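Long-range contacts in uncharacterized protein (PDB 3M4R), which is of unknown function but carries a zinc-binding class II aldolase/adducin-type domain and, as a longer protein, probably has oxidoreductase activity: residues Val20-Ser29 against Leu67-Phe75; Glu95-Lys103 against Ser112-His120. All blocks are in the same frame, centred on the assembly; numbering follows the deposited sequence.

Contact 1 of 2, residues Val20-Ser29 against Leu67-Phe75; sequences VVYGSRLIGS and LGTIDSRGF
The carbonyl oxygen of Ile70 is gripped side-on by the guanidinium group of Arg25, which sets two nitrogens on one acceptor. Arg25 NE lies 2.8 Å from Ile70 O, nearly in line with the C=O bond, and Arg25 NH2 stands 2.9 Å from Ile70 O, in the carbonyl plane. Neither bond is straight, at 146° and 138°, as expected when two N-H groups converge on a single atom. The extended chain from CG to NE carries the group along Gly68 O to this point, and Val21 CG1 lies over one guanidinium face, toward its rim.

Deeper in, the ring of Phe75 takes Val20 CG1 over its centre. That methyl is 3.7 Å from the ring centroid and 9° off the normal, a clear CH-pi contact. Val21 CG2 reaches the same ring obliquely. At the ring edge, in plane, lies Ser24 OG, 3.4 Å from Phe75 CZ. This hydroxyl donates to Val20 O one turn back and is also hydrogen-bonded to Thr41.

In this class II aldolase-type domain the contact lays helix 16-28 on the connection between the antiparallel strands 54-61 and 75-79, while Val20, Leu67 and Phe75 all touch Thr41 on strand 40-48. Ser24 CB touches both Ile70 CG2, at 3.6 Å, and Leu67 CD2.

Farther along 20-29, Gly28 CA comes within 3.7 Å of Gly68 CA. A beta carbon on Gly28 would run into Gly68 N and Leu67 C, so this approach depends on its absence. Leu67 CD1 meets Ile27 CG2 at 4.1 Å, the two chains running alongside in the same direction.

Contact 2 of 2, residues Glu95-Lys103 against Ser112-His120; sequences EAMVDYLKK and SPSVETFLH. With ZN (zinc ion), chain B.
The Phe118 ring presents its edge to helix 94-103: Tyr100 CD1 lies in its plane, 3.8 Å from Phe118 CZ, and Met97 CG approaches another part of the rim, 3.5 Å from Phe118 CE2. With Tyr100 the arrangement is an offset edge-to-face pair, planes at 60°, in which Phe118 supplies the edge and Tyr100 the face. The selenium of Met97, a selenomethionine, also stands at the Phe118 edge, 5.4 Å from the centroid, a Met-aromatic contact.

With CG anti to the carbonyl carbon (chi1 -67°), Leu101 sends CD2 obliquely to the ring, 3.7 Å from Phe118 CZ, and to Thr117 CG2, while CD1 goes to Thr117 CB and Ser114 O and CB rests against Pro113 CG. Were Phe118 cut back to alanine, the contact would probably lose what packs against Met97, Tyr100 and Leu101, and Tyr100 its edge-to-face partner.

The facing turn is braced internally. Ser114 O accepts from both Thr117 N and Thr117 OG1, the hydroxyl lying 2.6 Å from Ser114 O on a lone pair, and Ser114 OG accepts from Glu116 N in an ST turn. The Glu116 CB bond leads away from the helix, and its carboxylate continues to the zinc, OE1 and OE2 each 2.3 Å from the metal; His130, His132 and His188 bind it too. Apolar packing on 95-103 is likely to steady the turn carrying this ligand.

In the fold
Both contacts are partly buried, and each sets a helix against a segment that is mostly loop or turn, but they lie about 19 Å apart between centres and do not touch. They share strand 54-61 as a neighbour: Leu67 and Ile70 of contact 1 touch Lys61, while in contact 2 Pro113 touches Val60, and Thr117 touches Val60 and Leu58. Contact 1 grades from an apolar interior to an exposed arginine bonded to the backbone; contact 2 joins its segments by apolar side chains, while its polar groups turn to other partners, such as Tyr100 OH to Asp82 and Glu116 to zinc. The Leu67 side chain of contact 1 stays about 7 Å from that of the zinc ligand His130.

Contact 1 of 2, residues Val20-Ser29 against Leu67-Phe75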
loop_
_atom_site.group_PDB
_atom_site.type_symbol
_atom_site.label_atom_id
_atom_site.label_comp_id
_atom_site.label_asym_id
_atom_site.label_seq_id
_atom_site.Cartn_x
_atom_site.Cartn_y
_atom_site.Cartn_z
ATOM N N VAL A 20 -7.715 6.520 6.846
ATOM C CA VAL A 20 -6.392 6.167 6.316
ATOM C C VAL A 20 -5.273 6.784 7.149
ATOM O O VAL A 20 -4.237 6.141 7.308
ATOM C CB VAL A 20 -6.203 6.538 4.789
ATOM C CG1 VAL A 20 -5.883 8.037 4.553
ATOM C CG2 VAL A 20 -5.108 5.619 4.163
ATOM N N VAL A 21 -5.484 8.002 7.686
ATOM C CA VAL A 21 -4.472 8.668 8.545
ATOM C C VAL A 21 -4.283 7.803 9.802
ATOM O O VAL A 21 -3.160 7.507 10.227
ATOM C CB VAL A 21 -4.878 10.138 8.924
ATOM C CG1 VAL A 21 -4.122 10.653 10.177
ATOM C CG2 VAL A 21 -4.655 11.135 7.707
ATOM N N TYR A 22 -5.396 7.388 10.375
ATOM C CA TYR A 22 -5.368 6.556 11.561
ATOM C C TYR A 22 -4.575 5.279 11.357
ATOM O O TYR A 22 -3.688 4.975 12.133
ATOM C CB TYR A 22 -6.784 6.245 12.018
ATOM C CG TYR A 22 -6.788 5.446 13.279
ATOM C CD1 TYR A 22 -6.418 6.024 14.481
ATOM C CD2 TYR A 22 -7.127 4.092 13.263
ATOM C CE1 TYR A 22 -6.414 5.283 15.645
ATOM C CE2 TYR A 22 -7.119 3.354 14.398
ATOM C CZ TYR A 22 -6.756 3.945 15.594
ATOM O OH TYR A 22 -6.757 3.176 16.737
ATOM N N GLY A 23 -4.856 4.575 10.273
ATOM C CA GLY A 23 -4.143 3.353 9.953
ATOM C C GLY A 23 -2.658 3.593 9.743
ATOM O O GLY A 23 -1.840 2.805 10.173
ATOM N N SER A 24 -2.343 4.693 9.065
ATOM C CA SER A 24 -0.967 5.046 8.748
ATOM C C SER A 24 -0.197 5.263 10.016
ATOM O O SER A 24 0.898 4.762 10.182
ATOM C CB SER A 24 -0.960 6.296 7.910
ATOM O OG SER A 24 -1.612 6.006 6.695
ATOM N N ARG A 25 -0.790 6.007 10.923
ATOM C CA ARG A 25 -0.147 6.262 12.219
ATOM C C ARG A 25 0.176 4.973 12.977
ATOM O O ARG A 25 1.275 4.844 13.523
ATOM C CB ARG A 25 -1.002 7.199 13.041
ATOM C CG ARG A 25 -1.004 8.618 12.482
ATOM C CD ARG A 25 -2.082 9.437 13.128
ATOM N NE ARG A 25 -2.039 10.814 12.662
ATOM C CZ ARG A 25 -2.835 11.792 13.093
ATOM N NH1 ARG A 25 -3.712 11.577 14.065
ATOM N NH2 ARG A 25 -2.702 13.016 12.601
ATOM N N LEU A 26 -0.759 4.028 13.012
ATOM C CA LEU A 26 -0.540 2.733 13.693
ATOM C C LEU A 26 0.639 1.967 13.081
ATOM O O LEU A 26 1.480 1.506 13.777
ATOM C CB LEU A 26 -1.781 1.857 13.589
ATOM C CG LEU A 26 -2.970 2.253 14.466
ATOM C CD1 LEU A 26 -4.018 1.162 14.385
ATOM C CD2 LEU A 26 -2.578 2.480 15.909
ATOM N N ILE A 27 0.696 1.888 11.760
ATOM C CA ILE A 27 1.769 1.207 11.070
ATOM C C ILE A 27 3.117 1.894 11.315
ATOM O O ILE A 27 4.118 1.223 11.564
ATOM C CB ILE A 27 1.508 1.205 9.558
ATOM C CG1 ILE A 27 0.323 0.301 9.213
ATOM C CG2 ILE A 27 2.741 0.770 8.769
ATOM C CD1 ILE A 27 0.405 -1.052 9.789
ATOM N N GLY A 28 3.155 3.225 11.192
ATOM C CA GLY A 28 4.398 3.988 11.385
ATOM C C GLY A 28 4.830 4.046 12.841
ATOM O O GLY A 28 5.932 4.473 13.135
ATOM N N SER A 29 3.956 3.626 13.747
ATOM C CA SER A 29 4.311 3.601 15.158
ATOM C C SER A 29 5.119 2.350 15.533
ATOM O O SER A 29 5.754 2.325 16.591
ATOM C CB SER A 29 3.063 3.725 16.025
ATOM O OG SER A 29 2.628 5.067 16.052
ATOM N N LEU A 67 4.854 8.102 7.702
ATOM C CA LEU A 67 3.554 7.499 8.021
ATOM C C LEU A 67 3.137 7.716 9.483
ATOM O O LEU A 67 1.954 7.890 9.790
ATOM C CB LEU A 67 3.652 5.985 7.822
ATOM C CG LEU A 67 3.491 5.457 6.395
ATOM C CD1 LEU A 67 3.730 3.943 6.382
ATOM C CD2 LEU A 67 2.089 5.815 5.899
ATOM N N GLY A 68 4.133 7.680 10.344
ATOM C CA GLY A 68 3.945 7.670 11.819
ATOM C C GLY A 68 3.223 8.895 12.380
ATOM O O GLY A 68 2.425 8.770 13.327
ATOM N N THR A 69 3.486 10.056 11.768
ATOM C CA THR A 69 2.983 11.350 12.222
ATOM C C THR A 69 2.178 12.034 11.113
ATOM O O THR A 69 1.994 13.235 11.110
ATOM C CB THR A 69 4.169 12.251 12.684
ATOM O OG1 THR A 69 5.070 12.440 11.601
ATOM C CG2 THR A 69 4.928 11.594 13.809
ATOM N N ILE A 70 1.644 11.240 10.197
ATOM C CA ILE A 70 0.989 11.787 9.030
ATOM C C ILE A 70 -0.344 12.461 9.442
ATOM O O ILE A 70 -0.917 12.169 10.501
ATOM C CB ILE A 70 0.791 10.719 7.966
ATOM C CG1 ILE A 70 0.706 11.360 6.555
ATOM C CG2 ILE A 70 -0.449 9.848 8.274
ATOM C CD1 ILE A 70 0.987 10.348 5.453
ATOM N N ASP A 71 -0.768 13.410 8.625
ATOM C CA ASP A 71 -2.087 14.023 8.742
ATOM C C ASP A 71 -2.695 14.128 7.353
ATOM O O ASP A 71 -2.168 13.553 6.407
ATOM C CB ASP A 71 -2.039 15.366 9.513
ATOM C CG ASP A 71 -1.369 16.471 8.765
ATOM O OD1 ASP A 71 -1.157 16.409 7.512
ATOM O OD2 ASP A 71 -1.053 17.472 9.454
ATOM N N SER A 72 -3.837 14.798 7.240
ATOM C CA SER A 72 -4.581 14.757 5.974
ATOM C C SER A 72 -3.763 15.332 4.834
ATOM O O SER A 72 -3.902 14.880 3.691
ATOM C CB SER A 72 -5.922 15.502 6.076
ATOM O OG SER A 72 -5.781 16.764 6.709
ATOM N N ARG A 73 -2.888 16.295 5.147
ATOM C CA ARG A 73 -1.998 16.921 4.165
ATOM C C ARG A 73 -1.068 15.930 3.523
ATOM O O ARG A 73 -0.542 16.172 2.446
ATOM C CB ARG A 73 -1.099 18.005 4.801
ATOM C CG ARG A 73 -1.787 19.268 5.211
ATOM C CD ARG A 73 -0.791 20.152 5.959
ATOM N NE ARG A 73 0.008 19.360 6.895
ATOM C CZ ARG A 73 1.087 19.803 7.519
ATOM N NH1 ARG A 73 1.524 21.034 7.316
ATOM N NH2 ARG A 73 1.727 19.010 8.354
ATOM N N GLY A 74 -0.813 14.818 4.210
ATOM C CA GLY A 74 0.082 13.828 3.683
ATOM C C GLY A 74 -0.486 12.914 2.650
ATOM O O GLY A 74 0.177 11.951 2.312
ATOM N N PHE A 75 -1.717 13.150 2.192
ATOM C CA PHE A 75 -2.362 12.304 1.209
ATOM C C PHE A 75 -2.664 13.119 -0.019
ATOM O O PHE A 75 -3.465 14.060 0.027
ATOM C CB PHE A 75 -3.595 11.615 1.782
ATOM C CG PHE A 75 -3.202 10.559 2.756
ATOM C CD1 PHE A 75 -2.949 10.899 4.096
ATOM C CD2 PHE A 75 -2.884 9.277 2.314
ATOM C CE1 PHE A 75 -2.461 9.922 4.998
ATOM C CE2 PHE A 75 -2.393 8.299 3.213
ATOM C CZ PHE A 75 -2.180 8.627 4.552
#

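Contact 2 of 2, residues Glu95-Lys103 against Ser112-His120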
loop_
_atom_site.group_PDB
_atom_site.type_symbol
_atom_site.label_atom_id
_atom_site.label_comp_id
_atom_site.label_asym_id
_atom_site.label_seq_id
_atom_site.Cartn_x
_atom_site.Cartn_y
_atom_site.Cartn_z
ATOM N N GLU A 95 11.253 7.756 -13.959
ATOM C CA GLU A 95 11.062 9.121 -14.402
ATOM C C GLU A 95 9.705 9.331 -15.085
ATOM O O GLU A 95 8.980 10.263 -14.746
ATOM C CB GLU A 95 12.170 9.487 -15.388
ATOM C CG GLU A 95 12.351 10.967 -15.579
ATOM C CD GLU A 95 13.294 11.318 -16.731
ATOM O OE1 GLU A 95 13.994 10.426 -17.287
ATOM O OE2 GLU A 95 13.322 12.511 -17.082
ATOM N N ALA A 96 9.382 8.462 -16.046
ATOM C CA ALA A 96 8.104 8.547 -16.748
ATOM C C ALA A 96 6.943 8.329 -15.782
ATOM O O ALA A 96 5.888 8.965 -15.870
ATOM C CB ALA A 96 8.031 7.530 -17.865
HETATM N N MSE A 97 7.129 7.378 -14.880
HETATM C CA MSE A 97 6.147 7.112 -13.870
HETATM C C MSE A 97 5.879 8.381 -13.039
HETATM O O MSE A 97 4.709 8.773 -12.824
HETATM C CB MSE A 97 6.653 5.921 -13.024
HETATM C CG MSE A 97 5.633 5.255 -12.291
HETATM SE SE MSE A 97 6.447 3.873 -11.153
HETATM C CE MSE A 97 7.714 4.840 -10.025
ATOM N N VAL A 98 6.944 9.073 -12.621
ATOM C CA VAL A 98 6.764 10.275 -11.806
ATOM C C VAL A 98 6.018 11.341 -12.586
ATOM O O VAL A 98 5.125 11.995 -12.056
ATOM C CB VAL A 98 8.114 10.823 -11.261
ATOM C CG1 VAL A 98 8.014 12.266 -10.778
ATOM C CG2 VAL A 98 8.625 9.896 -10.151
ATOM N N ASP A 99 6.409 11.540 -13.846
ATOM C CA ASP A 99 5.731 12.501 -14.698
ATOM C C ASP A 99 4.262 12.139 -14.871
ATOM O O ASP A 99 3.397 13.006 -14.846
ATOM C CB ASP A 99 6.357 12.550 -16.081
ATOM C CG ASP A 99 5.871 13.733 -16.873
ATOM O OD1 ASP A 99 5.919 14.861 -16.333
ATOM O OD2 ASP A 99 5.396 13.520 -17.999
ATOM N N TYR A 100 3.982 10.855 -15.084
ATOM C CA TYR A 100 2.568 10.402 -15.262
ATOM C C TYR A 100 1.728 10.753 -14.063
ATOM O O TYR A 100 0.611 11.299 -14.168
ATOM C CB TYR A 100 2.503 8.910 -15.528
ATOM C CG TYR A 100 1.159 8.374 -15.987
ATOM C CD1 TYR A 100 0.126 8.182 -15.103
ATOM C CD2 TYR A 100 0.939 8.049 -17.333
ATOM C CE1 TYR A 100 -1.102 7.656 -15.524
ATOM C CE2 TYR A 100 -0.287 7.550 -17.761
ATOM C CZ TYR A 100 -1.278 7.365 -16.878
ATOM O OH TYR A 100 -2.470 6.886 -17.342
ATOM N N LEU A 101 2.261 10.434 -12.902
ATOM C CA LEU A 101 1.562 10.698 -11.678
ATOM C C LEU A 101 1.309 12.188 -11.447
ATOM O O LEU A 101 0.229 12.540 -11.001
ATOM C CB LEU A 101 2.273 10.054 -10.477
ATOM C CG LEU A 101 2.300 8.535 -10.413
ATOM C CD1 LEU A 101 3.225 8.086 -9.303
ATOM C CD2 LEU A 101 0.862 7.933 -10.219
ATOM N N LYS A 102 2.287 13.042 -11.768
ATOM C CA LYS A 102 2.153 14.464 -11.659
ATOM C C LYS A 102 1.000 14.912 -12.528
ATOM O O LYS A 102 0.199 15.753 -12.097
ATOM C CB LYS A 102 3.479 15.196 -12.062
ATOM C CG LYS A 102 3.460 16.723 -11.895
ATOM C CD LYS A 102 4.864 17.420 -12.293
ATOM C CE LYS A 102 4.893 18.970 -11.900
ATOM N NZ LYS A 102 5.708 19.983 -12.709
ATOM N N LYS A 103 0.887 14.357 -13.731
ATOM C CA LYS A 103 -0.166 14.800 -14.678
ATOM C C LYS A 103 -1.549 14.263 -14.234
ATOM O O LYS A 103 -2.595 14.643 -14.802
ATOM C CB LYS A 103 0.155 14.310 -16.071
ATOM C CG LYS A 103 1.332 15.079 -16.731
ATOM C CD LYS A 103 1.801 14.454 -18.093
ATOM C CE LYS A 103 2.991 15.230 -18.655
ATOM N NZ LYS A 103 3.373 14.639 -19.950
ATOM N N SER A 112 4.378 15.736 -3.887
ATOM C CA SER A 112 4.487 14.594 -4.813
ATOM C C SER A 112 3.993 13.289 -4.178
ATOM O O SER A 112 4.289 13.005 -3.038
ATOM C CB SER A 112 5.925 14.418 -5.279
ATOM O OG SER A 112 6.338 15.511 -6.076
ATOM N N PRO A 113 3.234 12.490 -4.936
ATOM C CA PRO A 113 2.725 11.238 -4.435
ATOM C C PRO A 113 3.843 10.183 -4.372
ATOM O O PRO A 113 4.850 10.276 -5.090
ATOM C CB PRO A 113 1.649 10.846 -5.475
ATOM C CG PRO A 113 2.161 11.438 -6.743
ATOM C CD PRO A 113 2.814 12.734 -6.343
ATOM N N SER A 114 3.673 9.230 -3.464
ATOM C CA SER A 114 4.562 8.064 -3.351
ATOM C C SER A 114 4.955 7.526 -4.722
ATOM O O SER A 114 4.093 7.353 -5.582
ATOM C CB SER A 114 3.842 6.924 -2.599
ATOM O OG SER A 114 4.668 5.748 -2.522
ATOM N N VAL A 115 6.244 7.265 -4.911
ATOM C CA VAL A 115 6.736 6.522 -6.108
ATOM C C VAL A 115 6.122 5.104 -6.248
ATOM O O VAL A 115 6.165 4.497 -7.342
ATOM C CB VAL A 115 8.312 6.490 -6.205
ATOM C CG1 VAL A 115 8.868 7.910 -6.265
ATOM C CG2 VAL A 115 8.975 5.710 -5.019
ATOM N N GLU A 116 5.473 4.600 -5.189
ATOM C CA GLU A 116 4.788 3.296 -5.243
ATOM C C GLU A 116 3.307 3.385 -5.452
ATOM O O GLU A 116 2.591 2.402 -5.203
ATOM C CB GLU A 116 5.080 2.506 -3.934
ATOM C CG GLU A 116 6.574 2.480 -3.699
ATOM C CD GLU A 116 7.064 1.334 -2.851
ATOM O OE1 GLU A 116 7.227 1.583 -1.615
ATOM O OE2 GLU A 116 7.332 0.224 -3.419
ATOM N N THR A 117 2.831 4.524 -5.966
ATOM C CA THR A 117 1.411 4.757 -6.091
ATOM C C THR A 117 0.700 3.711 -6.903
ATOM O O THR A 117 -0.465 3.385 -6.615
ATOM C CB THR A 117 1.114 6.192 -6.671
ATOM O OG1 THR A 117 1.500 7.174 -5.693
ATOM C CG2 THR A 117 -0.348 6.336 -6.993
ATOM N N PHE A 118 1.348 3.199 -7.932
ATOM C CA PHE A 118 0.678 2.202 -8.773
ATOM C C PHE A 118 0.413 0.870 -8.069
ATOM O O PHE A 118 -0.533 0.184 -8.437
ATOM C CB PHE A 118 1.403 1.967 -10.065
ATOM C CG PHE A 118 1.252 3.117 -11.039
ATOM C CD1 PHE A 118 0.039 3.365 -11.632
ATOM C CD2 PHE A 118 2.291 3.980 -11.279
ATOM C CE1 PHE A 118 -0.118 4.434 -12.510
ATOM C CE2 PHE A 118 2.143 5.051 -12.181
ATOM C CZ PHE A 118 0.926 5.271 -12.789
ATOM N N LEU A 119 1.163 0.543 -7.003
ATOM C CA LEU A 119 0.796 -0.668 -6.201
ATOM C C LEU A 119 -0.609 -0.525 -5.639
ATOM O O LEU A 119 -1.405 -1.505 -5.531
ATOM C CB LEU A 119 1.758 -0.913 -5.031
ATOM C CG LEU A 119 3.243 -1.119 -5.319
ATOM C CD1 LEU A 119 4.065 -1.303 -4.008
ATOM C CD2 LEU A 119 3.458 -2.296 -6.282
ATOM N N HIS A 120 -0.913 0.705 -5.271
ATOM C CA HIS A 120 -2.181 1.051 -4.639
ATOM C C HIS A 120 -3.334 1.129 -5.650
ATOM O O HIS A 120 -4.480 0.608 -5.426
ATOM C CB HIS A 120 -1.986 2.373 -3.923
ATOM C CG HIS A 120 -1.030 2.266 -2.768
ATOM N ND1 HIS A 120 -1.472 2.058 -1.474
ATOM C CD2 HIS A 120 0.323 2.311 -2.707
ATOM C CE1 HIS A 120 -0.417 1.973 -0.670
ATOM N NE2 HIS A 120 0.686 2.125 -1.387
HETATM ZN ZN ZN B . 7.999 -0.535 -1.334
HETATM O O HOH W 1 9.758 0.190 -2.019
#